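Local coordinates for DNA protection during starvation protein (Mycobacterium smegmatis, PDB 2YW6), which probably protects DNA from oxidative damage by oxidising iron(II) with hydrogen peroxide and storing it as a ferric mineral inside a hollow shell of twelve subunits, at residues S78-T82 with P83-I87; D100-Q103 with A104-A108; D110-Y113 with N114-E118. All blocks are in the same frame, centred on the assembly; numbering follows the deposited sequence.

Overall arrangement
The three contacts follow one another along the chain of a four-helix bundle subunit. Interaction 1 starts the short helix 83-89, which sits in the connection between bundle helices 47-75 and 102-127. Interactions 2 and 3 share helix 102-127: residues 100-108 run from the short strand 100-101 into its first turns and residues 110-118 lie about its middle, with centres about 15 Å apart. The centre of interaction 1 is about 28 Å from that of interaction 2 and about 20 Å from that of interaction 3. It alone is near the probable iron site at the subunit interface: Gly81 lies about 9 Å from the side chain of Asp66 and about 12 Å from that of Glu70.

Interaction 1 (S78-T82 with P83-I87); sequences SPKGT and PGAII
Thr82 holds the N-cap position of helix 83-89, and its carbonyl O accepts a helical bond across the contact, from Ile86 N at 3.2 Å. The same oxygen rests against Ile86 CG1 at 3.6 Å. One residue earlier in the helix, the methyl of Ala85 meets Lys80 CB at 3.5 Å, so the lysine touches the helix with the root of its chain. Beyond that root the chain bends at chi2 (81°) and chi4 (61°), which turns the amine back along the loop, where NZ bonds to Ser78 OG at 3.2 Å and forms a salt bridge with Glu98 of the second subunit. Thr82 OG1 also reaches across the interface: Asp94 of that subunit takes this hydroxyl with one carboxylate oxygen and Gly84 N with the other, bridging the cap and the first turn. The loop packs on its own chain through Pro79 against Leu25, while Ile86 lies on Asn29, Asp30 and Leu33; helix 83-89 thus rests on helix 12-41 through Ile86, and its start is held by the second subunit.

Interaction 2 (D100-Q103 with A104-A108); sequences DTVQ and AHLAA
With CG1 of Val102 anti to the backbone N (chi1 165°), that methyl lies alongside Leu106, one turn further on, and meets its CD2 at 3.3 Å. The two side chains run side by side and point the same way, into the bundle: both pack on Val50 of helix 47-75, and Leu106 also reaches Val152 and His155 of helix 132-155. His105 has CG beside its own N and anti to its carbonyl carbon (chi1 -79°), which folds the imidazole back over the start of the helix. There CD2 comes within 3.4 Å of Thr101 O, NE2 lies 3.5 Å from Asp100 CB, and Asp100 O sits at the ring edge, in its plane. The hydrogen bond between ND1 and the Tyr95 hydroxyl, the strongest of the ring's polar contacts, probably does most to fix its rotation; NE2 has weak bonds to the backbone oxygens of Glu98 and Asn41.

The carboxylate of Asp100 leans over the methyl of Ala104, with OD1 3.5 Å from CB, and its other oxygen takes a weak bond from Thr101 N. Along the backbone the helical ladder starts at once. His105 N bonds almost straight (172°) to the carbonyl of Thr101, the N-cap residue, at 3.2 Å, and Leu106 N to Val102 O and Ala107 N to Gln103 O follow at 2.9 and 3.0 Å.

Asp100 is also bonded through its backbone to Asn41 and Val43, in the short parallel pairing of strands 42-43 and 100-101. The whole is a strand-to-helix junction: an extended segment ending in a threonine N-cap, from which the third long helix of the ferritin-like four-helix bundle sets out.

Interaction 3 (D110-Y113 with N114-E118); sequences DLVY and NGVIE
The carbonyl O of Tyr113 receives Ile117 N at 2.8 Å, nearly straight at 170°. Ile117 has CG1 beside its own N (chi1 -62°), and this lays the ethyl arm back along the same carbonyl, CG1 being 3.1 Å from Tyr113 O. CD1 then lies 4.4 Å from Tyr113 CB, a loose apolar touch on the flank facing helix 132-155, where Ile117 also meets Glu146 and Gln149.

The neighbouring turn repeats the pattern. Val116 N bonds to Val112 O at 3.1 Å, and the two valines stand side by side pointing the same way, CG1 of Val112 4.2 Å from CG2 of Val116. They look toward helix 12-41, packing on Leu31 and Thr27 respectively. Asn114 N is shared, bonding to Asp110 O at 3.0 Å and more weakly to Leu111 O, which also receives a long, weak bond from Gly115 N.

The polar ends of the first turn find partners on other helices. Asp110 OD2 forms a salt bridge with Arg153, while the phenol of Tyr113 reaches through the bundle to a hydrogen bond with Gln57; its ring meets Phe148 at about 40° between planes and is packed by Leu31 and Leu35. Residues four apart share a flank: Val112 and Val116 lie against helix 12-41 and Ile117 against helix 132-155, while Tyr113 points between the helices and touches helices 12-41, 47-75 and 132-155. This is the regular alpha-helical spacing by which a helix of the ferritin-like four-helix bundle packs against its neighbours.

Interaction 1 (S78-T82 with P83-I87)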
ATOM      1  N   SER B  78      -9.273  27.535 -25.634  1.00 42.18           N
ATOM      2  CA  SER B  78      -7.921  27.225 -25.202  1.00 39.99           C
ATOM      3  C   SER B  78      -7.673  27.894 -23.853  1.00 39.36           C
ATOM      4  O   SER B  78      -7.717  29.126 -23.737  1.00 38.69           O
ATOM      5  CB  SER B  78      -6.927  27.730 -26.253  1.00 37.81           C
ATOM      6  OG  SER B  78      -5.613  27.797 -25.744  1.00 38.55           O
ATOM      7  N   PRO B  79      -7.452  27.088 -22.804  1.00 37.24           N
ATOM      8  CA  PRO B  79      -7.198  27.613 -21.456  1.00 37.78           C
ATOM      9  C   PRO B  79      -5.777  28.155 -21.327  1.00 38.61           C
ATOM     10  O   PRO B  79      -4.855  27.635 -21.955  1.00 37.30           O
ATOM     11  CB  PRO B  79      -7.458  26.403 -20.558  1.00 39.21           C
ATOM     12  CG  PRO B  79      -7.062  25.248 -21.418  1.00 38.70           C
ATOM     13  CD  PRO B  79      -7.614  25.619 -22.778  1.00 38.43           C
ATOM     14  N   LYS B  80      -5.600  29.208 -20.535  1.00 39.24           N
ATOM     15  CA  LYS B  80      -4.272  29.806 -20.349  1.00 39.60           C
ATOM     16  C   LYS B  80      -3.779  29.735 -18.921  1.00 38.86           C
ATOM     17  O   LYS B  80      -4.435  30.231 -18.007  1.00 38.53           O
ATOM     18  CB  LYS B  80      -4.257  31.274 -20.777  1.00 44.41           C
ATOM     19  CG  LYS B  80      -4.369  31.508 -22.260  1.00 51.34           C
ATOM     20  CD  LYS B  80      -5.797  31.419 -22.715  1.00 55.74           C
ATOM     21  CE  LYS B  80      -5.893  31.794 -24.175  1.00 57.32           C
ATOM     22  NZ  LYS B  80      -5.092  30.865 -25.014  1.00 57.76           N
ATOM     23  N   GLY B  81      -2.600  29.150 -18.741  1.00 37.78           N
ATOM     24  CA  GLY B  81      -2.032  29.006 -17.412  1.00 35.66           C
ATOM     25  C   GLY B  81      -0.698  29.695 -17.209  1.00 35.14           C
ATOM     26  O   GLY B  81      -0.091  29.591 -16.140  1.00 36.04           O
ATOM     27  N   THR B  82      -0.234  30.406 -18.228  1.00 34.62           N
ATOM     28  CA  THR B  82       1.036  31.120 -18.128  1.00 34.67           C
ATOM     29  C   THR B  82       0.878  32.297 -17.167  1.00 33.69           C
ATOM     30  O   THR B  82      -0.232  32.774 -16.954  1.00 35.37           O
ATOM     31  CB  THR B  82       1.477  31.668 -19.508  1.00 35.78           C
ATOM     32  OG1 THR B  82       0.430  32.491 -20.050  1.00 36.40           O
ATOM     33  CG2 THR B  82       1.810  30.520 -20.473  1.00 31.29           C
ATOM     34  N   PRO B  83       1.990  32.789 -16.591  1.00 35.10           N
ATOM     35  CA  PRO B  83       2.024  33.914 -15.647  1.00 35.73           C
ATOM     36  C   PRO B  83       1.341  35.171 -16.179  1.00 37.06           C
ATOM     37  O   PRO B  83       0.687  35.901 -15.427  1.00 37.99           O
ATOM     38  CB  PRO B  83       3.515  34.141 -15.438  1.00 35.92           C
ATOM     39  CG  PRO B  83       4.083  32.777 -15.609  1.00 33.27           C
ATOM     40  CD  PRO B  83       3.351  32.290 -16.835  1.00 34.26           C
ATOM     41  N   GLY B  84       1.508  35.428 -17.472  1.00 37.52           N
ATOM     42  CA  GLY B  84       0.896  36.599 -18.072  1.00 39.07           C
ATOM     43  C   GLY B  84      -0.614  36.558 -17.940  1.00 39.94           C
ATOM     44  O   GLY B  84      -1.238  37.540 -17.512  1.00 39.58           O
ATOM     45  N   ALA B  85      -1.202  35.416 -18.309  1.00 37.67           N
ATOM     46  CA  ALA B  85      -2.650  35.240 -18.231  1.00 35.54           C
ATOM     47  C   ALA B  85      -3.134  35.387 -16.792  1.00 36.56           C
ATOM     48  O   ALA B  85      -4.244  35.851 -16.551  1.00 34.47           O
ATOM     49  CB  ALA B  85      -3.045  33.879 -18.776  1.00 31.72           C
ATOM     50  N   ILE B  86      -2.301  34.997 -15.831  1.00 40.47           N
ATOM     51  CA  ILE B  86      -2.687  35.116 -14.432  1.00 41.61           C
ATOM     52  C   ILE B  86      -2.864  36.572 -14.010  1.00 43.78           C
ATOM     53  O   ILE B  86      -3.826  36.887 -13.318  1.00 43.70           O
ATOM     54  CB  ILE B  86      -1.666  34.434 -13.494  1.00 41.70           C
ATOM     55  CG1 ILE B  86      -1.687  32.924 -13.714  1.00 42.76           C
ATOM     56  CG2 ILE B  86      -1.999  34.737 -12.050  1.00 41.40           C
ATOM     57  CD1 ILE B  86      -0.620  32.178 -12.943  1.00 43.65           C
ATOM     58  N   ILE B  87      -1.959  37.460 -14.421  1.00 48.85           N
ATOM     59  CA  ILE B  87      -2.093  38.864 -14.035  1.00 56.00           C
ATOM     60  C   ILE B  87      -3.154  39.589 -14.876  1.00 58.55           C
ATOM     61  O   ILE B  87      -3.847  40.478 -14.379  1.00 59.30           O
ATOM     62  CB  ILE B  87      -0.731  39.627 -14.116  1.00 57.22           C
ATOM     63  CG1 ILE B  87      -0.338  39.888 -15.571  1.00 59.25           C
ATOM     64  CG2 ILE B  87       0.350  38.840 -13.399  1.00 58.95           C
ATOM     65  CD1 ILE B  87      -0.890  41.200 -16.121  1.00 58.78           C
TER

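Interaction 2 (D100-Q103 with A104-A108)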
ATOM      1  N   ASP B 100       6.749  36.723   7.583  1.00 54.67           N
ATOM      2  CA  ASP B 100       5.869  37.295   8.593  1.00 53.89           C
ATOM      3  C   ASP B 100       5.233  36.232   9.472  1.00 52.91           C
ATOM      4  O   ASP B 100       5.452  35.042   9.275  1.00 47.52           O
ATOM      5  CB  ASP B 100       4.788  38.152   7.915  1.00 64.39           C
ATOM      6  CG  ASP B 100       4.493  39.434   8.679  1.00 80.65           C
ATOM      7  OD1 ASP B 100       3.902  40.365   8.096  1.00 89.06           O
ATOM      8  OD2 ASP B 100       4.850  39.514   9.869  1.00 89.86           O
ATOM      9  N   THR B 101       4.445  36.667  10.447  1.00 50.71           N
ATOM     10  CA  THR B 101       3.796  35.755  11.382  1.00 45.32           C
ATOM     11  C   THR B 101       2.506  35.140  10.851  1.00 43.96           C
ATOM     12  O   THR B 101       2.013  35.507   9.776  1.00 39.79           O
ATOM     13  CB  THR B 101       3.473  36.463  12.721  1.00 50.49           C
ATOM     14  OG1 THR B 101       2.544  37.531  12.492  1.00 58.68           O
ATOM     15  CG2 THR B 101       4.737  37.026  13.339  1.00 60.08           C
ATOM     16  N   VAL B 102       1.971  34.207  11.634  1.00 41.89           N
ATOM     17  CA  VAL B 102       0.740  33.507  11.313  1.00 41.53           C
ATOM     18  C   VAL B 102      -0.457  34.454  11.325  1.00 46.36           C
ATOM     19  O   VAL B 102      -1.374  34.314  10.509  1.00 47.32           O
ATOM     20  CB  VAL B 102       0.514  32.345  12.328  1.00 38.06           C
ATOM     21  CG1 VAL B 102      -0.917  31.829  12.265  1.00 34.56           C
ATOM     22  CG2 VAL B 102       1.488  31.219  12.029  1.00 34.63           C
ATOM     23  N   GLN B 103      -0.446  35.416  12.241  1.00 54.67           N
ATOM     24  CA  GLN B 103      -1.546  36.364  12.350  1.00 61.42           C
ATOM     25  C   GLN B 103      -1.688  37.180  11.069  1.00 58.45           C
ATOM     26  O   GLN B 103      -2.773  37.275  10.499  1.00 58.52           O
ATOM     27  CB  GLN B 103      -1.319  37.310  13.535  1.00 74.15           C
ATOM     28  CG  GLN B 103      -0.828  36.635  14.813  1.00 92.74           C
ATOM     29  CD  GLN B 103      -1.539  35.325  15.104  1.00100.51           C
ATOM     30  OE1 GLN B 103      -1.301  34.316  14.441  1.00102.59           O
ATOM     31  NE2 GLN B 103      -2.423  35.335  16.098  1.00102.80           N
ATOM     32  N   ALA B 104      -0.578  37.759  10.622  1.00 51.23           N
ATOM     33  CA  ALA B 104      -0.547  38.584   9.422  1.00 43.19           C
ATOM     34  C   ALA B 104      -0.925  37.821   8.162  1.00 40.22           C
ATOM     35  O   ALA B 104      -1.782  38.265   7.391  1.00 36.52           O
ATOM     36  CB  ALA B 104       0.835  39.210   9.252  1.00 39.83           C
ATOM     37  N   HIS B 105      -0.285  36.677   7.946  1.00 35.62           N
ATOM     38  CA  HIS B 105      -0.592  35.892   6.761  1.00 34.63           C
ATOM     39  C   HIS B 105      -2.016  35.355   6.775  1.00 35.27           C
ATOM     40  O   HIS B 105      -2.684  35.333   5.735  1.00 34.52           O
ATOM     41  CB  HIS B 105       0.399  34.735   6.598  1.00 34.32           C
ATOM     42  CG  HIS B 105       1.718  35.149   6.029  1.00 32.34           C
ATOM     43  ND1 HIS B 105       1.856  35.662   4.755  1.00 32.18           N
ATOM     44  CD2 HIS B 105       2.966  35.137   6.566  1.00 30.96           C
ATOM     45  CE1 HIS B 105       3.125  35.946   4.533  1.00 33.26           C
ATOM     46  NE2 HIS B 105       3.823  35.638   5.613  1.00 31.72           N
ATOM     47  N   LEU B 106      -2.506  34.933   7.932  1.00 33.52           N
ATOM     48  CA  LEU B 106      -3.863  34.406   7.953  1.00 33.69           C
ATOM     49  C   LEU B 106      -4.901  35.483   7.670  1.00 32.85           C
ATOM     50  O   LEU B 106      -5.851  35.254   6.922  1.00 34.14           O
ATOM     51  CB  LEU B 106      -4.126  33.680   9.276  1.00 35.03           C
ATOM     52  CG  LEU B 106      -3.936  32.154   9.147  1.00 38.72           C
ATOM     53  CD1 LEU B 106      -2.758  31.791   8.247  1.00 38.55           C
ATOM     54  CD2 LEU B 106      -3.730  31.578  10.521  1.00 40.46           C
ATOM     55  N   ALA B 107      -4.696  36.665   8.236  1.00 32.15           N
ATOM     56  CA  ALA B 107      -5.611  37.777   8.027  1.00 31.61           C
ATOM     57  C   ALA B 107      -5.662  38.102   6.538  1.00 31.02           C
ATOM     58  O   ALA B 107      -6.747  38.289   5.968  1.00 31.22           O
ATOM     59  CB  ALA B 107      -5.142  39.000   8.822  1.00 31.70           C
ATOM     60  N   ALA B 108      -4.482  38.157   5.916  1.00 28.57           N
ATOM     61  CA  ALA B 108      -4.362  38.452   4.489  1.00 27.25           C
ATOM     62  C   ALA B 108      -5.048  37.367   3.663  1.00 28.10           C
ATOM     63  O   ALA B 108      -5.778  37.680   2.721  1.00 26.84           O
ATOM     64  CB  ALA B 108      -2.874  38.571   4.086  1.00 21.15           C
TER

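Interaction 3 (D110-Y113 with N114-E118)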
ATOM      1  N   ASP B 110      -7.428  35.294   4.615  1.00 35.21           N
ATOM      2  CA  ASP B 110      -8.867  35.333   4.841  1.00 34.43           C
ATOM      3  C   ASP B 110      -9.444  36.296   3.795  1.00 34.01           C
ATOM      4  O   ASP B 110     -10.476  36.018   3.158  1.00 30.06           O
ATOM      5  CB  ASP B 110      -9.163  35.859   6.248  1.00 38.17           C
ATOM      6  CG  ASP B 110     -10.636  35.781   6.604  1.00 41.44           C
ATOM      7  OD1 ASP B 110     -11.064  36.499   7.528  1.00 45.31           O
ATOM      8  OD2 ASP B 110     -11.367  34.994   5.971  1.00 44.72           O
ATOM      9  N   LEU B 111      -8.765  37.431   3.635  1.00 32.90           N
ATOM     10  CA  LEU B 111      -9.170  38.457   2.679  1.00 33.01           C
ATOM     11  C   LEU B 111      -9.156  37.884   1.267  1.00 32.77           C
ATOM     12  O   LEU B 111     -10.113  38.058   0.510  1.00 32.47           O
ATOM     13  CB  LEU B 111      -8.220  39.655   2.767  1.00 33.26           C
ATOM     14  CG  LEU B 111      -8.761  41.019   3.221  1.00 36.68           C
ATOM     15  CD1 LEU B 111     -10.134  40.900   3.894  1.00 35.02           C
ATOM     16  CD2 LEU B 111      -7.729  41.642   4.166  1.00 36.81           C
ATOM     17  N   VAL B 112      -8.063  37.209   0.915  1.00 31.70           N
ATOM     18  CA  VAL B 112      -7.943  36.602  -0.404  1.00 29.63           C
ATOM     19  C   VAL B 112      -9.147  35.683  -0.673  1.00 29.74           C
ATOM     20  O   VAL B 112      -9.765  35.762  -1.738  1.00 30.79           O
ATOM     21  CB  VAL B 112      -6.623  35.795  -0.535  1.00 31.23           C
ATOM     22  CG1 VAL B 112      -6.616  35.005  -1.841  1.00 28.86           C
ATOM     23  CG2 VAL B 112      -5.433  36.747  -0.480  1.00 29.59           C
ATOM     24  N   TYR B 113      -9.492  34.837   0.297  1.00 28.20           N
ATOM     25  CA  TYR B 113     -10.619  33.930   0.144  1.00 28.57           C
ATOM     26  C   TYR B 113     -11.983  34.613   0.048  1.00 29.34           C
ATOM     27  O   TYR B 113     -12.907  34.062  -0.559  1.00 30.74           O
ATOM     28  CB  TYR B 113     -10.626  32.883   1.273  1.00 27.12           C
ATOM     29  CG  TYR B 113      -9.734  31.712   0.949  1.00 27.70           C
ATOM     30  CD1 TYR B 113      -8.344  31.858   0.924  1.00 26.57           C
ATOM     31  CD2 TYR B 113     -10.276  30.498   0.520  1.00 26.23           C
ATOM     32  CE1 TYR B 113      -7.526  30.829   0.462  1.00 27.09           C
ATOM     33  CE2 TYR B 113      -9.470  29.471   0.058  1.00 22.28           C
ATOM     34  CZ  TYR B 113      -8.104  29.642   0.025  1.00 24.58           C
ATOM     35  OH  TYR B 113      -7.312  28.657  -0.502  1.00 24.05           O
ATOM     36  N   ASN B 114     -12.138  35.790   0.646  1.00 29.84           N
ATOM     37  CA  ASN B 114     -13.424  36.475   0.544  1.00 30.21           C
ATOM     38  C   ASN B 114     -13.667  36.701  -0.953  1.00 30.21           C
ATOM     39  O   ASN B 114     -14.755  36.423  -1.467  1.00 27.45           O
ATOM     40  CB  ASN B 114     -13.422  37.825   1.291  1.00 31.50           C
ATOM     41  CG  ASN B 114     -13.690  37.683   2.800  1.00 34.82           C
ATOM     42  OD1 ASN B 114     -14.331  36.728   3.245  1.00 32.82           O
ATOM     43  ND2 ASN B 114     -13.219  38.660   3.583  1.00 35.05           N
ATOM     44  N   GLY B 115     -12.638  37.179  -1.650  1.00 29.99           N
ATOM     45  CA  GLY B 115     -12.777  37.417  -3.073  1.00 30.58           C
ATOM     46  C   GLY B 115     -13.049  36.136  -3.845  1.00 31.51           C
ATOM     47  O   GLY B 115     -13.959  36.085  -4.687  1.00 29.69           O
ATOM     48  N   VAL B 116     -12.254  35.106  -3.550  1.00 32.56           N
ATOM     49  CA  VAL B 116     -12.360  33.801  -4.210  1.00 33.72           C
ATOM     50  C   VAL B 116     -13.740  33.173  -4.034  1.00 32.29           C
ATOM     51  O   VAL B 116     -14.357  32.722  -5.000  1.00 32.83           O
ATOM     52  CB  VAL B 116     -11.265  32.825  -3.672  1.00 35.81           C
ATOM     53  CG1 VAL B 116     -11.342  31.464  -4.383  1.00 33.94           C
ATOM     54  CG2 VAL B 116      -9.894  33.445  -3.870  1.00 34.18           C
ATOM     55  N   ILE B 117     -14.227  33.162  -2.799  1.00 31.39           N
ATOM     56  CA  ILE B 117     -15.529  32.582  -2.516  1.00 32.65           C
ATOM     57  C   ILE B 117     -16.635  33.401  -3.134  1.00 37.36           C
ATOM     58  O   ILE B 117     -17.542  32.843  -3.759  1.00 34.62           O
ATOM     59  CB  ILE B 117     -15.771  32.457  -0.996  1.00 28.43           C
ATOM     60  CG1 ILE B 117     -14.728  31.508  -0.401  1.00 25.09           C
ATOM     61  CG2 ILE B 117     -17.202  31.962  -0.725  1.00 22.28           C
ATOM     62  CD1 ILE B 117     -14.751  31.427   1.106  1.00 25.51           C
ATOM     63  N   GLU B 118     -16.575  34.719  -2.962  1.00 41.10           N
ATOM     64  CA  GLU B 118     -17.600  35.580  -3.537  1.00 43.04           C
ATOM     65  C   GLU B 118     -17.634  35.409  -5.060  1.00 40.56           C
ATOM     66  O   GLU B 118     -18.709  35.283  -5.660  1.00 36.10           O
ATOM     67  CB  GLU B 118     -17.346  37.043  -3.198  1.00 54.02           C
ATOM     68  CG  GLU B 118     -18.486  37.938  -3.642  1.00 77.27           C
ATOM     69  CD  GLU B 118     -18.222  39.399  -3.375  1.00 87.65           C
ATOM     70  OE1 GLU B 118     -19.128  40.222  -3.624  1.00 91.03           O
ATOM     71  OE2 GLU B 118     -17.109  39.726  -2.918  1.00 91.76           O
TER